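Local coordinates for protein dTDP-4-dehydrorhamnose reductase (Bacillus anthracis, PDB 3SC6) that catalyses the NADPH-dependent reduction of dTDP-4-dehydrorhamnose to dTDP-L-rhamnose, the last step in making this activated sugar, at residues N163-M168 with E278-E283; N195-K200 with L268-W273. All coordinates share one frame; numbering follows the deposited sequence.

Interaction 1 of 2, residues N163-M168 with E278-E283; sequences NFVKTM and ERFFIE
The F280 ring is met obliquely from the start of helix 164-172, by a methyl of V165 and the amide of its N-cap, N163. V165 CG1 lies 3.7 Å from F280 CE2. N163 ND2 lies 4.3 Å from F280 CE1, also at a slant. F281, the next residue, turns one ring face to F280: F280 CD2 stands 4.2 Å above the centre of the F281 ring. V165 CG1 touches F281 too, with F281 CZ at 4.4 Å, so one methyl serves both phenylalanines. V165 and F280 reach for each other from opposite directions. With chi1 at 173° the F280 ring points away from the backbone N and out toward V165.

The amide of N163 is held from its other end. Its OD1 accepts from K166 N at 2.7 Å, with an N-H...O angle of 165°. This capping bond fixes the rotation of the amide and leaves ND2 on the F280 side. The backbone O of N163 takes two donors, T167 N and T167 OG1.

Y157 of strand 148-157 packs on both N163 and V165, and F223 and I227 of helix 220-231 also cover V165. The N163 side chain is about 8 Å from the bound NADP. R279 and E283 form a salt bridge.

No polar bond crosses between the two segments. The charged groups are bonded elsewhere: R279 to D193, E283 to K159 and Y190, and K166 to the backbone O of K159. What joins the helices here is apolar packing of V165 on the two rings, beside an N163 amide held by K166 N.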
loop_
_atom_site.group_PDB
_atom_site.type_symbol
_atom_site.label_atom_id
_atom_site.label_comp_id
_atom_site.label_asym_id
_atom_site.label_seq_id
_atom_site.Cartn_x
_atom_site.Cartn_y
_atom_site.Cartn_z
ATOM N N ASN A 163 -5.331 -10.478 6.636
ATOM C CA ASN A 163 -5.914 -9.689 5.565
ATOM C C ASN A 163 -7.337 -10.169 5.308
ATOM O O ASN A 163 -7.773 -11.172 5.880
ATOM C CB ASN A 163 -5.041 -9.742 4.304
ATOM C CG ASN A 163 -4.883 -11.144 3.754
ATOM O OD1 ASN A 163 -5.667 -12.037 4.059
ATOM N ND2 ASN A 163 -3.888 -11.330 2.901
ATOM N N PHE A 164 -8.062 -9.458 4.457
ATOM C CA PHE A 164 -9.441 -9.818 4.150
ATOM C C PHE A 164 -9.577 -11.182 3.473
ATOM O O PHE A 164 -10.559 -11.872 3.689
ATOM C CB PHE A 164 -10.087 -8.730 3.290
ATOM C CG PHE A 164 -11.539 -8.978 2.974
ATOM C CD1 PHE A 164 -12.532 -8.515 3.825
ATOM C CD2 PHE A 164 -11.913 -9.649 1.819
ATOM C CE1 PHE A 164 -13.866 -8.730 3.535
ATOM C CE2 PHE A 164 -13.247 -9.866 1.523
ATOM C CZ PHE A 164 -14.224 -9.406 2.380
ATOM N N VAL A 165 -8.603 -11.583 2.667
ATOM C CA VAL A 165 -8.702 -12.880 2.001
ATOM C C VAL A 165 -8.544 -14.038 2.995
ATOM O O VAL A 165 -9.303 -15.005 2.941
ATOM C CB VAL A 165 -7.698 -13.020 0.855
ATOM C CG1 VAL A 165 -7.798 -14.403 0.235
ATOM C CG2 VAL A 165 -7.954 -11.953 -0.192
ATOM N N LYS A 166 -7.565 -13.941 3.896
ATOM C CA LYS A 166 -7.345 -14.997 4.893
ATOM C C LYS A 166 -8.521 -15.088 5.869
ATOM O O LYS A 166 -8.856 -16.173 6.333
ATOM C CB LYS A 166 -6.059 -14.764 5.693
ATOM C CG LYS A 166 -4.752 -14.804 4.907
ATOM C CD LYS A 166 -3.575 -14.529 5.855
ATOM C CE LYS A 166 -2.231 -14.543 5.153
ATOM N NZ LYS A 166 -1.940 -15.854 4.534
ATOM N N THR A 167 -9.131 -13.948 6.185
ATOM C CA THR A 167 -10.267 -13.914 7.108
ATOM C C THR A 167 -11.478 -14.669 6.554
ATOM O O THR A 167 -12.112 -15.436 7.279
ATOM C CB THR A 167 -10.668 -12.465 7.477
ATOM O OG1 THR A 167 -9.574 -11.818 8.141
ATOM C CG2 THR A 167 -11.869 -12.454 8.403
ATOM N N MET A 168 -11.798 -14.463 5.277
ATOM C CA MET A 168 -12.939 -15.150 4.665
ATOM C C MET A 168 -12.753 -16.668 4.667
ATOM O O MET A 168 -13.682 -17.407 4.979
ATOM C CB MET A 168 -13.178 -14.669 3.229
ATOM C CG MET A 168 -13.537 -13.190 3.056
ATOM S SD MET A 168 -15.063 -12.622 3.857
ATOM C CE MET A 168 -14.473 -12.006 5.431
ATOM N N GLU A 278 -5.987 -14.700 -8.269
ATOM C CA GLU A 278 -5.682 -16.056 -8.700
ATOM C C GLU A 278 -4.291 -16.459 -8.262
ATOM O O GLU A 278 -4.109 -17.489 -7.611
ATOM C CB GLU A 278 -5.735 -16.202 -10.224
ATOM C CG GLU A 278 -7.065 -15.912 -10.880
ATOM C CD GLU A 278 -7.015 -16.126 -12.387
ATOM O OE1 GLU A 278 -5.969 -16.593 -12.892
ATOM O OE2 GLU A 278 -8.024 -15.841 -13.066
ATOM N N ARG A 279 -3.309 -15.631 -8.610
ATOM C CA ARG A 279 -1.919 -15.918 -8.268
ATOM C C ARG A 279 -1.687 -15.959 -6.750
ATOM O O ARG A 279 -0.658 -16.452 -6.291
ATOM C CB ARG A 279 -0.957 -14.993 -9.048
ATOM C CG ARG A 279 0.524 -15.344 -8.890
ATOM C CD ARG A 279 1.416 -14.630 -9.928
ATOM N NE ARG A 279 1.498 -13.172 -9.844
ATOM C CZ ARG A 279 2.467 -12.502 -9.217
ATOM N NH1 ARG A 279 2.461 -11.175 -9.212
ATOM N NH2 ARG A 279 3.459 -13.149 -8.610
ATOM N N PHE A 280 -2.654 -15.464 -5.979
ATOM C CA PHE A 280 -2.550 -15.484 -4.525
ATOM C C PHE A 280 -2.683 -16.919 -4.034
ATOM O O PHE A 280 -1.865 -17.388 -3.244
ATOM C CB PHE A 280 -3.624 -14.626 -3.867
ATOM C CG PHE A 280 -3.644 -14.750 -2.377
ATOM C CD1 PHE A 280 -2.843 -13.951 -1.588
ATOM C CD2 PHE A 280 -4.464 -15.685 -1.765
ATOM C CE1 PHE A 280 -2.857 -14.077 -0.211
ATOM C CE2 PHE A 280 -4.487 -15.817 -0.390
ATOM C CZ PHE A 280 -3.682 -15.011 0.390
ATOM N N PHE A 281 -3.727 -17.609 -4.489
ATOM C CA PHE A 281 -3.946 -18.999 -4.091
ATOM C C PHE A 281 -2.853 -19.899 -4.649
ATOM O O PHE A 281 -2.400 -20.820 -3.975
ATOM C CB PHE A 281 -5.314 -19.518 -4.555
ATOM C CG PHE A 281 -6.490 -18.820 -3.921
ATOM C CD1 PHE A 281 -7.019 -19.281 -2.722
ATOM C CD2 PHE A 281 -7.085 -17.727 -4.531
ATOM C CE1 PHE A 281 -8.104 -18.653 -2.137
ATOM C CE2 PHE A 281 -8.173 -17.096 -3.949
ATOM C CZ PHE A 281 -8.681 -17.559 -2.752
ATOM N N ILE A 282 -2.435 -19.625 -5.883
ATOM C CA ILE A 282 -1.389 -20.413 -6.539
ATOM C C ILE A 282 -0.084 -20.414 -5.753
ATOM O O ILE A 282 0.551 -21.458 -5.587
ATOM C CB ILE A 282 -1.097 -19.900 -7.972
ATOM C CG1 ILE A 282 -2.338 -20.036 -8.858
ATOM C CG2 ILE A 282 0.039 -20.690 -8.593
ATOM C CD1 ILE A 282 -2.129 -19.548 -10.279
ATOM N N GLU A 283 0.303 -19.243 -5.257
ATOM C CA GLU A 283 1.540 -19.100 -4.494
ATOM C C GLU A 283 1.440 -19.491 -3.011
ATOM O O GLU A 283 2.441 -19.879 -2.410
ATOM C CB GLU A 283 2.072 -17.671 -4.637
ATOM C CG GLU A 283 2.415 -17.296 -6.076
ATOM C CD GLU A 283 2.925 -15.873 -6.221
ATOM O OE1 GLU A 283 2.923 -15.125 -5.224
ATOM O OE2 GLU A 283 3.322 -15.499 -7.344
#

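Interaction 2 of 2, residues N195-K200 with L268-W273; sequences NVMINK and LQMPSW
M197 meets M270 through its terminal methyl. M197 CE lies 3.4 Å from M270 SD, and M197 CB is 4.1 Å from the same sulfur. M197 CE also lies near the chain itself, 3.9 Å from L268 O. These are van der Waals contacts, and no hydrogen bond crosses between the segments. The two side chains pass each other at a slant.

Both chains are folded. A chi1 of -172° sends M197 CG out opposite the backbone N, and the chain then bends at chi2 and chi3. The second bend swings CE toward the loop. M270 leaves its backbone at an angle to the helix, and chi1 and the bend at chi2 bring SD up to the M197 methyl. Of the two, M197 gives the larger share of the buried surface, 58 Å² against 39 Å² for M270. L268 adds 26 Å² at the exposed end of the contact.

M197 sits on helix 191-202, which follows strand 185-190 of the central sheet in this Rossmann-type reductase. Residues 268-272 belong to the irregular link after helix 260-264, and W273 opens helix 273-283. The contact therefore lays the connection to the last long helix of the chain against the helix that follows strand 185-190.

Within helix 191-202, routine bonds such as N199 N to N195 O (2.9 Å) hold the backbone that carries M197. The loop is placed by bonds of its own. M270 O accepts from T215 OG1, and P271 and W273 make backbone hydrogen bonds with T215. V212 packs against both methionines, and D193, near the start of helix 191-202, touches M270 and P271. Beyond P271, S272 is the N-cap of helix 273-283, where its OG bonds to E275 N.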
loop_
_atom_site.group_PDB
_atom_site.type_symbol
_atom_site.label_atom_id
_atom_site.label_comp_id
_atom_site.label_asym_id
_atom_site.label_seq_id
_atom_site.Cartn_x
_atom_site.Cartn_y
_atom_site.Cartn_z
ATOM N N ASN A 195 4.750 -5.310 -6.010
ATOM C CA ASN A 195 6.205 -5.439 -5.955
ATOM C C ASN A 195 6.812 -5.526 -7.343
ATOM O O ASN A 195 7.898 -5.000 -7.576
ATOM C CB ASN A 195 6.620 -6.637 -5.098
ATOM C CG ASN A 195 6.222 -6.477 -3.637
ATOM O OD1 ASN A 195 5.890 -5.375 -3.185
ATOM N ND2 ASN A 195 6.292 -7.570 -2.879
ATOM N N VAL A 196 6.114 -6.185 -8.265
ATOM C CA VAL A 196 6.614 -6.311 -9.624
ATOM C C VAL A 196 6.741 -4.928 -10.233
ATOM O O VAL A 196 7.713 -4.637 -10.923
ATOM C CB VAL A 196 5.694 -7.176 -10.517
ATOM C CG1 VAL A 196 6.163 -7.142 -11.959
ATOM C CG2 VAL A 196 5.630 -8.601 -10.002
ATOM N N MET A 197 5.769 -4.066 -9.949
ATOM C CA MET A 197 5.781 -2.709 -10.487
ATOM C C MET A 197 6.828 -1.850 -9.773
ATOM O O MET A 197 7.529 -1.069 -10.410
ATOM C CB MET A 197 4.395 -2.074 -10.378
ATOM C CG MET A 197 4.279 -0.738 -11.083
ATOM S SD MET A 197 4.636 -0.906 -12.857
ATOM C CE MET A 197 3.383 -2.089 -13.347
ATOM N N ILE A 198 6.927 -1.986 -8.455
ATOM C CA ILE A 198 7.911 -1.218 -7.685
ATOM C C ILE A 198 9.294 -1.525 -8.234
ATOM O O ILE A 198 10.103 -0.632 -8.481
ATOM C CB ILE A 198 7.887 -1.589 -6.182
ATOM C CG1 ILE A 198 6.538 -1.223 -5.560
ATOM C CG2 ILE A 198 8.982 -0.856 -5.438
ATOM C CD1 ILE A 198 6.419 -1.566 -4.094
ATOM N N ASN A 199 9.540 -2.810 -8.435
ATOM C CA ASN A 199 10.802 -3.301 -8.957
ATOM C C ASN A 199 11.123 -2.626 -10.304
ATOM O O ASN A 199 12.260 -2.229 -10.552
ATOM C CB ASN A 199 10.703 -4.827 -9.137
ATOM C CG ASN A 199 12.006 -5.460 -9.555
ATOM O OD1 ASN A 199 13.077 -4.898 -9.354
ATOM N ND2 ASN A 199 11.926 -6.672 -10.079
ATOM N N LYS A 200 10.113 -2.486 -11.159
ATOM C CA LYS A 200 10.297 -1.863 -12.474
ATOM C C LYS A 200 10.631 -0.375 -12.355
ATOM O O LYS A 200 11.477 0.134 -13.090
ATOM C CB LYS A 200 9.065 -2.113 -13.358
ATOM C CG LYS A 200 8.819 -3.618 -13.618
ATOM C CD LYS A 200 7.535 -3.927 -14.407
ATOM C CE LYS A 200 7.522 -3.324 -15.799
ATOM N NZ LYS A 200 8.638 -3.830 -16.658
ATOM N N LEU A 268 3.363 -1.472 -18.736
ATOM C CA LEU A 268 2.157 -2.211 -19.091
ATOM C C LEU A 268 1.157 -2.121 -17.944
ATOM O O LEU A 268 1.526 -1.824 -16.804
ATOM C CB LEU A 268 2.461 -3.677 -19.414
ATOM C CG LEU A 268 3.372 -3.957 -20.612
ATOM C CD1 LEU A 268 3.604 -5.456 -20.746
ATOM C CD2 LEU A 268 2.773 -3.389 -21.897
ATOM N N GLN A 269 -0.109 -2.380 -18.251
ATOM C CA GLN A 269 -1.162 -2.323 -17.247
ATOM C C GLN A 269 -1.071 -3.462 -16.245
ATOM O O GLN A 269 -0.614 -4.559 -16.565
ATOM C CB GLN A 269 -2.544 -2.346 -17.912
ATOM C CG GLN A 269 -2.812 -1.169 -18.842
ATOM C CD GLN A 269 -4.195 -1.221 -19.475
ATOM O OE1 GLN A 269 -4.979 -2.139 -19.220
ATOM N NE2 GLN A 269 -4.500 -0.229 -20.308
ATOM N N MET A 270 -1.507 -3.175 -15.024
ATOM C CA MET A 270 -1.511 -4.143 -13.942
ATOM C C MET A 270 -2.558 -5.199 -14.250
ATOM O O MET A 270 -3.476 -4.954 -15.036
ATOM C CB MET A 270 -1.913 -3.448 -12.636
ATOM C CG MET A 270 -0.958 -2.382 -12.130
ATOM S SD MET A 270 0.616 -3.050 -11.576
ATOM C CE MET A 270 0.076 -4.095 -10.224
ATOM N N PRO A 271 -2.418 -6.392 -13.655
ATOM C CA PRO A 271 -3.419 -7.415 -13.909
ATOM C C PRO A 271 -4.709 -7.018 -13.201
ATOM O O PRO A 271 -4.693 -6.112 -12.365
ATOM C CB PRO A 271 -2.826 -8.672 -13.259
ATOM C CG PRO A 271 -1.378 -8.382 -13.063
ATOM C CD PRO A 271 -1.272 -6.909 -12.885
ATOM N N SER A 272 -5.816 -7.677 -13.527
ATOM C CA SER A 272 -7.088 -7.363 -12.888
ATOM C C SER A 272 -7.052 -7.905 -11.464
ATOM O O SER A 272 -6.293 -8.825 -11.171
ATOM C CB SER A 272 -8.243 -7.989 -13.659
ATOM O OG SER A 272 -8.103 -9.394 -13.701
ATOM N N TRP A 273 -7.859 -7.325 -10.578
ATOM C CA TRP A 273 -7.901 -7.772 -9.186
ATOM C C TRP A 273 -8.303 -9.235 -9.168
ATOM O O TRP A 273 -7.844 -10.018 -8.335
ATOM C CB TRP A 273 -8.902 -6.950 -8.368
ATOM C CG TRP A 273 -10.327 -7.054 -8.842
ATOM C CD1 TRP A 273 -10.960 -6.235 -9.732
ATOM C CD2 TRP A 273 -11.288 -8.039 -8.452
ATOM N NE1 TRP A 273 -12.257 -6.647 -9.917
ATOM C CE2 TRP A 273 -12.484 -7.752 -9.142
ATOM C CE3 TRP A 273 -11.255 -9.137 -7.587
ATOM C CZ2 TRP A 273 -13.634 -8.522 -8.991
ATOM C CZ3 TRP A 273 -12.397 -9.899 -7.439
ATOM C CH2 TRP A 273 -13.571 -9.588 -8.136
#

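In the fold
Both interactions are mostly buried and apolar, and neither has a hydrogen bond across its segments. Interaction 1 packs one helix on another with aromatic rings. Interaction 2 sets an irregular loop against a helix through two methionine side chains, and its L268 end reaches the surface. Their elements are linked: the loop 268-272 runs straight into helix 273-283, which carries residues 278-283. R279 of interaction 1 touches V196 of interaction 2, and D193 at the start of helix 191-202 pairs with R279 and packs on M270. The centres are 18 Å apart. N163 of interaction 1 lies nearer the bound NADP than M270 of interaction 2.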